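Local coordinates for protein insect group II chitinase (Ostrinia furnacalis, PDB 5Y2A) that probably hydrolyses the beta-1,4 linkages of chitin, as a family 18 glycoside hydrolase of insects, through its second catalytic domain, at residues Q143-L148 with P181-N186. Sequence-based numbering, arbitrary orientation.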
# COMPACT_ATOMS: atom_id res chain seq x y z
N GLN A 143 16.94 19.51 -16.44
CA GLN A 143 18.21 19.53 -17.13
C GLN A 143 19.15 18.45 -16.60
O GLN A 143 19.91 17.85 -17.38
CB GLN A 143 18.79 20.95 -17.02
CG GLN A 143 20.29 21.07 -17.08
CD GLN A 143 20.94 20.93 -15.72
OE1 GLN A 143 20.51 21.56 -14.75
NE2 GLN A 143 21.98 20.12 -15.64
N GLY A 144 19.11 18.17 -15.30
CA GLY A 144 19.90 17.08 -14.77
C GLY A 144 19.51 15.73 -15.34
O GLY A 144 20.38 14.90 -15.64
N PHE A 145 18.21 15.48 -15.47
CA PHE A 145 17.77 14.22 -16.08
C PHE A 145 18.21 14.13 -17.53
O PHE A 145 18.69 13.08 -17.97
CB PHE A 145 16.25 14.09 -15.97
CG PHE A 145 15.72 12.76 -16.46
CD1 PHE A 145 16.04 11.58 -15.81
CD2 PHE A 145 14.89 12.71 -17.57
CE1 PHE A 145 15.55 10.36 -16.26
CE2 PHE A 145 14.39 11.49 -18.02
CZ PHE A 145 14.72 10.32 -17.36
N ALA A 146 18.05 15.21 -18.29
CA ALA A 146 18.49 15.22 -19.68
C ALA A 146 19.99 14.94 -19.79
O ALA A 146 20.43 14.22 -20.69
CB ALA A 146 18.15 16.56 -20.34
N ASP A 147 20.78 15.51 -18.88
CA ASP A 147 22.22 15.26 -18.90
C ASP A 147 22.54 13.80 -18.58
O ASP A 147 23.41 13.20 -19.21
CB ASP A 147 22.92 16.19 -17.91
CG ASP A 147 22.96 17.63 -18.40
OD1 ASP A 147 22.86 17.84 -19.63
OD2 ASP A 147 23.06 18.55 -17.56
N LEU A 148 21.84 13.21 -17.60
CA LEU A 148 22.02 11.79 -17.32
C LEU A 148 21.74 10.96 -18.57
O LEU A 148 22.49 10.03 -18.89
CB LEU A 148 21.11 11.35 -16.17
CG LEU A 148 21.21 9.86 -15.80
CD1 LEU A 148 22.57 9.55 -15.17
CD2 LEU A 148 20.07 9.43 -14.89
N PRO A 181 12.76 17.48 -26.76
CA PRO A 181 13.64 17.25 -27.93
C PRO A 181 14.90 16.46 -27.60
O PRO A 181 15.31 15.60 -28.39
CB PRO A 181 13.96 18.67 -28.41
CG PRO A 181 12.83 19.50 -27.92
CD PRO A 181 12.46 18.92 -26.59
N ALA A 182 15.53 16.74 -26.46
CA ALA A 182 16.75 16.03 -26.10
C ALA A 182 16.47 14.56 -25.80
O ALA A 182 17.26 13.69 -26.18
CB ALA A 182 17.42 16.70 -24.90
N LEU A 183 15.37 14.28 -25.10
CA LEU A 183 15.03 12.90 -24.78
C LEU A 183 14.71 12.11 -26.04
O LEU A 183 15.17 10.97 -26.21
CB LEU A 183 13.87 12.86 -23.79
CG LEU A 183 14.22 13.50 -22.44
CD1 LEU A 183 13.02 13.54 -21.51
CD2 LEU A 183 15.39 12.75 -21.79
N SER A 184 13.90 12.69 -26.93
CA SER A 184 13.57 12.02 -28.19
C SER A 184 14.83 11.64 -28.95
O SER A 184 14.93 10.54 -29.50
CB SER A 184 12.66 12.93 -29.03
OG SER A 184 12.31 12.29 -30.24
N MET A 185 15.83 12.54 -28.97
CA MET A 185 17.04 12.27 -29.75
C MET A 185 17.91 11.21 -29.10
O MET A 185 18.54 10.41 -29.80
CB MET A 185 17.83 13.56 -29.93
CG MET A 185 19.02 13.44 -30.87
SD MET A 185 19.91 15.00 -30.88
CE MET A 185 20.48 15.02 -29.19
N ASN A 186 17.98 11.20 -27.77
CA ASN A 186 18.94 10.36 -27.07
C ASN A 186 18.38 9.01 -26.62
O ASN A 186 19.16 8.14 -26.22
CB ASN A 186 19.51 11.11 -25.85
CG ASN A 186 20.54 12.17 -26.25
OD1 ASN A 186 21.67 11.84 -26.59
ND2 ASN A 186 20.14 13.43 -26.20
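Leu183 overlaps the ring of Phe145 and the backbone of Ala146, with one methyl, CD2, making both of the closest approaches. The two helices involved, 141-159 and 180-186, belong to the TIM barrel of glycoside hydrolase family 18; helix 141-159 follows the barrel strand 119-123, while 180-186 precedes strand 189-192, so this is packing between neighbours in the outer helical layer. The pair illustrates how small such a joint can be: only about 133 Å² is buried, counting both sides, and the contact is wholly apolar.

Leu183 CD2 lies 4.1 Å from Phe145 CE2, meeting the ring obliquely, and the two side chains cross at roughly a right angle. The phenyl group can be met there because its CG stands anti to the backbone N (chi1 -175°), which puts the ring beside its own carbonyl carbon and brings CE2 up to the leucine methyl. The same leucine methyl reaches Ala146 CA at 4.5 Å. The small side chain of Ala146 is consistent with the close approach of the backbones, the CA atoms of Ala146 and Leu183 being 6.6 Å apart. Beyond the two segments, Pro127 touches Phe145, while Val149 and Tyr178 also touch Leu183.

The side-chain amides of Gln143 and Asn186 are each bonded within their own helix, whereas Arg153, farther along helix 141-159, bonds Asn186 O and so links the two helices beside the apolar contact. Gln143 NE2 reaches Asp147 OD2 at 2.7 Å, one turn along, with the acceptor almost in the amide plane of the glutamine. The carboxamide of Asn186 folds back over the last turn of helix 180-186, and Ala182 O receives two donors from this one residue: Asn186 N at 3.0 Å and Asn186 ND2 at 2.9 Å, arriving from opposite faces of the carbonyl plane.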